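Local coordinates for probable intron-encoded endonuclease 1 (Wickerhamomyces canadensis, PDB 6X1J), which cleaves DNA as a LAGLIDADG endonuclease involved in homing of a mitochondrial 21S rRNA gene intron, at residues Y143-D148 against K161-H166; I136-L141 against Y212-P217. One frame throughout, in Å; residues are numbered along the deposited sequence.

Both interactions use helix 138-148, the LAGLIDADG helix of the second half of the chain. Interaction 1 lies at its C-terminal end and packs it on strand 163-165. All the touching residues there are buried, and the contact runs straight into the potassium ions and the DNA phosphates. It mixes aromatic packing, one backbone hydrogen bond and metal coordination. Interaction 2 holds the first turn of the same helix against L214 and V215 of helix 208-215. It is smaller and only partly buried, about 12 Å at the nearest atom from the DNA. Its chemistry is van der Waals packing. Along the chain, interaction 1 is nested inside the loop that interaction 2 closes.

Interaction 1: residues Y143-D148 against K161-H166; sequences YWFMDD and KSLVLH. With K (potassium ion), chain D; K (potassium ion), chain E; nucleotides of chain C; nucleotides of chain B.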
loop_
_atom_site.group_PDB
_atom_site.type_symbol
_atom_site.label_atom_id
_atom_site.label_comp_id
_atom_site.label_asym_id
_atom_site.label_seq_id
_atom_site.Cartn_x
_atom_site.Cartn_y
_atom_site.Cartn_z
ATOM N N TYR A 143 1.581 -1.695 6.407
ATOM C CA TYR A 143 1.335 -0.818 5.234
ATOM C C TYR A 143 -0.070 -1.085 4.688
ATOM O O TYR A 143 -0.771 -0.128 4.371
ATOM C CB TYR A 143 2.530 -0.899 4.266
ATOM C CG TYR A 143 3.721 -0.117 4.771
ATOM C CD1 TYR A 143 3.810 1.265 4.604
ATOM C CD2 TYR A 143 4.712 -0.725 5.531
ATOM C CE1 TYR A 143 4.874 2.012 5.127
ATOM C CE2 TYR A 143 5.776 0.004 6.068
ATOM C CZ TYR A 143 5.853 1.374 5.875
ATOM O OH TYR A 143 6.918 2.060 6.398
ATOM N N TRP A 144 -0.472 -2.350 4.558
ATOM C CA TRP A 144 -1.834 -2.724 4.117
ATOM C C TRP A 144 -2.824 -2.043 5.054
ATOM O O TRP A 144 -3.776 -1.428 4.591
ATOM C CB TRP A 144 -1.982 -4.218 4.201
ATOM C CG TRP A 144 -3.251 -4.761 3.653
ATOM C CD1 TRP A 144 -4.169 -4.147 2.853
ATOM C CD2 TRP A 144 -3.628 -6.136 3.742
ATOM N NE1 TRP A 144 -5.131 -5.049 2.487
ATOM C CE2 TRP A 144 -4.825 -6.273 3.026
ATOM C CE3 TRP A 144 -3.074 -7.250 4.392
ATOM C CZ2 TRP A 144 -5.478 -7.506 2.922
ATOM C CZ3 TRP A 144 -3.734 -8.455 4.327
ATOM C CH2 TRP A 144 -4.913 -8.576 3.587
ATOM N N PHE A 145 -2.555 -2.114 6.341
ATOM C CA PHE A 145 -3.460 -1.529 7.362
ATOM C C PHE A 145 -3.469 0.015 7.290
ATOM O O PHE A 145 -4.552 0.632 7.356
ATOM C CB PHE A 145 -3.124 -2.080 8.758
ATOM C CG PHE A 145 -4.145 -1.633 9.785
ATOM C CD1 PHE A 145 -5.384 -2.246 9.863
ATOM C CD2 PHE A 145 -3.909 -0.525 10.579
ATOM C CE1 PHE A 145 -6.368 -1.760 10.711
ATOM C CE2 PHE A 145 -4.889 -0.054 11.444
ATOM C CZ PHE A 145 -6.113 -0.670 11.507
ATOM N N MET A 146 -2.331 0.699 7.122
ATOM C CA MET A 146 -2.351 2.192 7.065
ATOM C C MET A 146 -3.124 2.607 5.812
ATOM O O MET A 146 -3.895 3.580 5.848
ATOM C CB MET A 146 -0.934 2.776 7.080
ATOM C CG MET A 146 -0.190 2.464 8.383
ATOM S SD MET A 146 1.424 3.293 8.618
ATOM C CE MET A 146 2.571 2.154 7.844
ATOM N N ASP A 147 -3.022 1.823 4.755
ATOM C CA ASP A 147 -3.709 2.103 3.470
ATOM C C ASP A 147 -5.207 1.845 3.643
ATOM O O ASP A 147 -5.998 2.840 3.620
ATOM C CB ASP A 147 -3.067 1.294 2.353
ATOM C CG ASP A 147 -1.714 1.818 1.893
ATOM O OD1 ASP A 147 -1.218 2.801 2.501
ATOM O OD2 ASP A 147 -1.175 1.266 0.904
ATOM N N ASP A 148 -5.580 0.587 3.899
ATOM C CA ASP A 148 -6.970 0.067 3.722
ATOM C C ASP A 148 -7.609 -0.329 5.060
ATOM O O ASP A 148 -8.727 -0.887 5.062
ATOM C CB ASP A 148 -6.916 -1.073 2.700
ATOM C CG ASP A 148 -7.103 -0.543 1.294
ATOM O OD1 ASP A 148 -6.762 0.624 1.073
ATOM O OD2 ASP A 148 -7.610 -1.283 0.435
ATOM N N LYS A 161 -12.605 -3.257 20.102
ATOM C CA LYS A 161 -11.371 -2.923 19.318
ATOM C C LYS A 161 -11.216 -3.829 18.084
ATOM O O LYS A 161 -10.045 -3.996 17.577
ATOM C CB LYS A 161 -10.156 -3.087 20.229
ATOM C CG LYS A 161 -10.177 -2.205 21.462
ATOM C CD LYS A 161 -9.017 -2.454 22.404
ATOM C CE LYS A 161 -9.116 -1.598 23.650
ATOM N NZ LYS A 161 -7.791 -1.182 24.161
ATOM N N SER A 162 -12.327 -4.397 17.592
ATOM C CA SER A 162 -12.407 -5.040 16.261
ATOM C C SER A 162 -11.907 -4.055 15.184
ATOM O O SER A 162 -12.152 -2.834 15.276
ATOM C CB SER A 162 -13.798 -5.544 15.999
ATOM O OG SER A 162 -14.106 -6.605 16.904
ATOM N N LEU A 163 -11.153 -4.579 14.221
ATOM C CA LEU A 163 -10.576 -3.835 13.078
ATOM C C LEU A 163 -11.023 -4.473 11.764
ATOM O O LEU A 163 -11.557 -5.566 11.776
ATOM C CB LEU A 163 -9.057 -3.869 13.201
ATOM C CG LEU A 163 -8.514 -3.237 14.480
ATOM C CD1 LEU A 163 -7.027 -3.552 14.636
ATOM C CD2 LEU A 163 -8.775 -1.730 14.472
ATOM N N VAL A 164 -10.823 -3.742 10.680
ATOM C CA VAL A 164 -11.245 -4.120 9.314
ATOM C C VAL A 164 -10.050 -3.891 8.379
ATOM O O VAL A 164 -9.293 -2.898 8.587
ATOM C CB VAL A 164 -12.470 -3.312 8.913
ATOM C CG1 VAL A 164 -12.966 -3.717 7.566
ATOM C CG2 VAL A 164 -13.589 -3.464 9.923
ATOM N N LEU A 165 -9.869 -4.779 7.405
ATOM C CA LEU A 165 -9.151 -4.458 6.151
ATOM C C LEU A 165 -10.191 -4.373 5.043
ATOM O O LEU A 165 -10.968 -5.359 4.837
ATOM C CB LEU A 165 -8.085 -5.523 5.888
ATOM C CG LEU A 165 -6.943 -5.540 6.896
ATOM C CD1 LEU A 165 -6.197 -6.858 6.879
ATOM C CD2 LEU A 165 -5.953 -4.406 6.597
ATOM N N HIS A 166 -10.214 -3.242 4.349
ATOM C CA HIS A 166 -11.210 -2.957 3.286
ATOM C C HIS A 166 -10.732 -3.548 1.961
ATOM O O HIS A 166 -10.119 -2.821 1.144
ATOM C CB HIS A 166 -11.535 -1.465 3.298
ATOM C CG HIS A 166 -12.300 -1.069 4.523
ATOM N ND1 HIS A 166 -13.647 -1.313 4.643
ATOM C CD2 HIS A 166 -11.914 -0.516 5.689
ATOM C CE1 HIS A 166 -14.077 -0.899 5.819
ATOM N NE2 HIS A 166 -13.024 -0.408 6.487
HETATM K K K D . -7.091 4.244 2.117
HETATM K K K E . -7.158 -1.289 -2.319
ATOM P P DC C 17 -9.658 2.122 1.416
ATOM O OP1 DC C 17 -8.738 2.819 0.487
ATOM O OP2 DC C 17 -9.626 0.631 1.450
ATOM O "O5'" DC C 17 -9.412 2.742 2.868
ATOM C "C5'" DC C 17 -10.101 2.374 4.100
ATOM C "C4'" DC C 17 -10.832 3.580 4.654
ATOM O "O4'" DC C 17 -12.115 3.774 3.993
ATOM C "C3'" DC C 17 -11.107 3.640 6.158
ATOM O "O3'" DC C 17 -10.672 4.941 6.628
ATOM C "C2'" DC C 17 -12.604 3.404 6.238
ATOM C "C1'" DC C 17 -13.136 3.991 4.954
ATOM N N1 DC C 17 -14.395 3.380 4.443
ATOM C C2 DC C 17 -15.430 4.194 3.942
ATOM O O2 DC C 17 -15.297 5.430 3.963
ATOM N N3 DC C 17 -16.548 3.613 3.450
ATOM C C4 DC C 17 -16.644 2.284 3.405
ATOM N N4 DC C 17 -17.775 1.753 2.933
ATOM C C5 DC C 17 -15.603 1.438 3.882
ATOM C C6 DC C 17 -14.498 2.023 4.365
ATOM P P DC B 15 -8.283 2.404 -2.768
ATOM O OP1 DC B 15 -9.715 2.086 -2.971
ATOM O OP2 DC B 15 -7.392 1.611 -1.836
ATOM O "O5'" DC B 15 -7.798 2.306 -4.250
ATOM C "C5'" DC B 15 -6.469 2.187 -4.726
ATOM C "C4'" DC B 15 -6.771 2.043 -6.197
ATOM O "O4'" DC B 15 -7.415 3.239 -6.694
ATOM C "C3'" DC B 15 -5.702 1.620 -7.215
ATOM O "O3'" DC B 15 -6.311 0.386 -7.638
ATOM C "C2'" DC B 15 -5.559 2.864 -8.078
ATOM C "C1'" DC B 15 -6.944 3.518 -7.997
ATOM N N1 DC B 15 -6.967 4.982 -8.179
ATOM C C2 DC B 15 -7.868 5.550 -9.096
ATOM O O2 DC B 15 -8.631 4.806 -9.730
ATOM N N3 DC B 15 -7.863 6.888 -9.281
ATOM C C4 DC B 15 -7.043 7.657 -8.559
ATOM N N4 DC B 15 -7.073 8.969 -8.770
ATOM C C5 DC B 15 -6.140 7.108 -7.600
ATOM C C6 DC B 15 -6.112 5.780 -7.467
HETATM O O HOH W 1 -9.290 -3.614 -1.896
HETATM O O HOH W 2 -8.561 5.965 3.424
HETATM O O HOH W 3 -10.015 5.276 0.965
HETATM O O HOH W 4 -6.742 -1.337 -5.160
HETATM O O HOH W 5 -9.855 -0.532 -1.381
#
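L165 CD1 sits over one face of the W144 ring, 3.8 Å from the centroid of the six-membered ring and 6° off its normal, a CH-pi contact. The other methyl, L165 CD2, lies at the edge of the F145 ring, 4.0 Å from F145 CD1. H166 has a neighbour on each face, both toward the rim: C6 of DC17 of chain C over one, V164 CG1 over the opposite one. D148 O lies at its edge. This is the C-terminal end of a LAGLIDADG helix, crossing the strand of the DNA-binding sheet at 92°. L165 CD1 belongs to the six-membered ring of W144, while CD2 lies between the pyrrole side of W144 and F145. With chi1 at -174° the indole swings away from its own N and lies over L165; I201 of strand 198-203 and L45 of the other LAGLIDADG helix also touch W144. Replacing W144 by an alanine would probably open a gap above L165 CD1 and leave this methyl without its aromatic face. F145 CZ reaches on to L163 CD2 at 4.1 Å. H166 N donates to D148 O at 2.9 Å, tilted out of the carbonyl plane. This bond ties the helix end to the residue just after the strand, beside the DNA backbone. Two potassium ions lie here. One is bound by D147 O, D47 OD2, OP1 and O5' of DC17 of chain C, and waters. L45 O, G46 O, OP2 of DC15 of chain B and three waters bind the other. D148 OD2 completes this second site, 2.8 Å from the potassium.

Interaction 2: residues I136-L141 against Y212-P217; sequences ITERSL and YNLVNP
E138 meets L214 with the aliphatic part of its side chain. E138 CB lies 3.4 Å from L214 O, and E138 CG lies 3.9 Å from L214 CD2. The glutamate chain is bent at chi2 (93°), which folds it alongside the leucine, with E138 OE2 still 4.1 Å from L214 CD2. One turn further along the helix, L141 faces the same partner segment. Its CB rests 3.9 Å from V215 CG1, while L141 CD1 and L214 CD1 approach more loosely at 4.5 Å. V215 has CG1 anti to its carbonyl carbon (chi1 -46°), and this is the branch that reaches L141. The contact is therefore built mainly from methyl and methylene groups, with L214 O as the near backbone carbonyl. The next shell extends the apolar patch. F186 of helix 172-186 touches both L141 and L214, and L182 of that helix also packs on L141. Y218 also packs on E138. The start of helix 138-148 is fixed separately. T137 is the N-cap residue, and its N donates to S140 OG at 3.2 Å, one half of a capping box. L141 N bonds to T137 O at 2.9 Å and closes the first turn. E38 of helix 34-45 takes hydrogen bonds with T137 OG1 and, through its backbone O, with S140 OG. In the partner segment, N216 N bonds to Y212 O at 2.7 Å. The whole is helix-on-helix packing in a single-chain LAGLIDADG endonuclease: helix 208-215 lies against the N-terminal turn of the second LAGLIDADG helix, which is itself paired with the first.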
loop_
_atom_site.group_PDB
_atom_site.type_symbol
_atom_site.label_atom_id
_atom_site.label_comp_id
_atom_site.label_asym_id
_atom_site.label_seq_id
_atom_site.Cartn_x
_atom_site.Cartn_y
_atom_site.Cartn_z
ATOM N N ILE A 136 3.899 -11.955 2.434
ATOM C CA ILE A 136 3.371 -10.979 3.435
ATOM C C ILE A 136 4.128 -11.133 4.759
ATOM O O ILE A 136 4.065 -12.182 5.347
ATOM C CB ILE A 136 1.864 -11.124 3.593
ATOM C CG1 ILE A 136 1.133 -10.683 2.325
ATOM C CG2 ILE A 136 1.410 -10.351 4.816
ATOM C CD1 ILE A 136 -0.371 -10.630 2.436
ATOM N N THR A 137 4.840 -10.101 5.206
ATOM C CA THR A 137 5.413 -10.045 6.576
ATOM C C THR A 137 4.582 -9.042 7.423
ATOM O O THR A 137 3.644 -8.401 6.917
ATOM C CB THR A 137 6.918 -9.712 6.507
ATOM O OG1 THR A 137 7.062 -8.332 6.168
ATOM C CG2 THR A 137 7.649 -10.575 5.489
ATOM N N GLU A 138 4.890 -8.930 8.695
ATOM C CA GLU A 138 4.266 -7.901 9.578
ATOM C C GLU A 138 4.509 -6.489 9.018
ATOM O O GLU A 138 3.538 -5.704 9.074
ATOM C CB GLU A 138 4.824 -7.965 11.002
ATOM C CG GLU A 138 4.576 -9.283 11.704
ATOM C CD GLU A 138 5.716 -10.267 11.557
ATOM O OE1 GLU A 138 6.545 -10.102 10.594
ATOM O OE2 GLU A 138 5.758 -11.196 12.388
ATOM N N ARG A 139 5.680 -6.206 8.395
ATOM C CA ARG A 139 5.912 -4.893 7.756
ATOM C C ARG A 139 4.827 -4.707 6.683
ATOM O O ARG A 139 4.168 -3.639 6.702
ATOM C CB ARG A 139 7.363 -4.743 7.269
ATOM C CG ARG A 139 7.697 -3.367 6.690
ATOM C CD ARG A 139 9.120 -3.265 6.126
ATOM N NE ARG A 139 10.153 -3.331 7.155
ATOM C CZ ARG A 139 10.676 -2.276 7.779
ATOM N NH1 ARG A 139 10.247 -1.049 7.492
ATOM N NH2 ARG A 139 11.592 -2.473 8.717
ATOM N N SER A 140 4.607 -5.707 5.808
ATOM C CA SER A 140 3.569 -5.664 4.738
ATOM C C SER A 140 2.199 -5.419 5.384
ATOM O O SER A 140 1.428 -4.567 4.867
ATOM C CB SER A 140 3.503 -6.950 3.865
ATOM O OG SER A 140 4.781 -7.413 3.433
ATOM N N LEU A 141 1.892 -6.154 6.449
ATOM C CA LEU A 141 0.567 -6.027 7.149
ATOM C C LEU A 141 0.335 -4.582 7.601
ATOM O O LEU A 141 -0.817 -4.111 7.464
ATOM C CB LEU A 141 0.512 -6.917 8.388
ATOM C CG LEU A 141 0.218 -8.396 8.163
ATOM C CD1 LEU A 141 0.149 -9.081 9.510
ATOM C CD2 LEU A 141 -1.075 -8.585 7.395
ATOM N N TYR A 212 -2.002 -5.563 17.118
ATOM C CA TYR A 212 -1.247 -4.376 17.575
ATOM C C TYR A 212 0.234 -4.744 17.660
ATOM O O TYR A 212 1.028 -4.012 17.110
ATOM C CB TYR A 212 -1.790 -3.876 18.911
ATOM C CG TYR A 212 -1.144 -2.633 19.483
ATOM C CD1 TYR A 212 -1.626 -1.369 19.172
ATOM C CD2 TYR A 212 -0.101 -2.726 20.391
ATOM C CE1 TYR A 212 -1.073 -0.228 19.737
ATOM C CE2 TYR A 212 0.488 -1.599 20.939
ATOM C CZ TYR A 212 0.009 -0.344 20.601
ATOM O OH TYR A 212 0.575 0.766 21.156
ATOM N N ASN A 213 0.581 -5.806 18.373
ATOM C CA ASN A 213 1.994 -6.133 18.695
ATOM C C ASN A 213 2.745 -6.550 17.429
ATOM O O ASN A 213 4.003 -6.459 17.465
ATOM C CB ASN A 213 2.133 -7.198 19.788
ATOM C CG ASN A 213 1.876 -6.632 21.168
ATOM O OD1 ASN A 213 2.358 -5.557 21.477
ATOM N ND2 ASN A 213 1.087 -7.316 21.983
ATOM N N LEU A 214 2.025 -6.996 16.385
ATOM C CA LEU A 214 2.616 -7.332 15.060
ATOM C C LEU A 214 2.876 -6.052 14.273
ATOM O O LEU A 214 3.941 -5.982 13.637
ATOM C CB LEU A 214 1.681 -8.209 14.214
ATOM C CG LEU A 214 1.345 -9.599 14.744
ATOM C CD1 LEU A 214 0.309 -10.235 13.837
ATOM C CD2 LEU A 214 2.576 -10.491 14.858
ATOM N N VAL A 215 1.899 -5.149 14.197
ATOM C CA VAL A 215 1.971 -4.011 13.235
ATOM C C VAL A 215 2.398 -2.707 13.927
ATOM O O VAL A 215 2.960 -1.864 13.212
ATOM C CB VAL A 215 0.683 -3.817 12.417
ATOM C CG1 VAL A 215 0.164 -5.136 11.866
ATOM C CG2 VAL A 215 -0.427 -3.092 13.161
ATOM N N ASN A 216 2.123 -2.493 15.214
ATOM C CA ASN A 216 2.347 -1.157 15.855
ATOM C C ASN A 216 3.796 -0.692 15.638
ATOM O O ASN A 216 4.022 0.488 15.374
ATOM C CB ASN A 216 1.941 -1.076 17.337
ATOM C CG ASN A 216 2.190 0.336 17.843
ATOM O OD1 ASN A 216 1.624 1.285 17.283
ATOM N ND2 ASN A 216 3.105 0.488 18.806
ATOM N N PRO A 217 4.834 -1.564 15.699
ATOM C CA PRO A 217 6.210 -1.108 15.501
ATOM C C PRO A 217 6.453 -0.390 14.173
ATOM O O PRO A 217 7.359 0.389 14.138
ATOM C CB PRO A 217 7.026 -2.401 15.532
ATOM C CG PRO A 217 6.195 -3.322 16.419
ATOM C CD PRO A 217 4.767 -2.999 16.023
#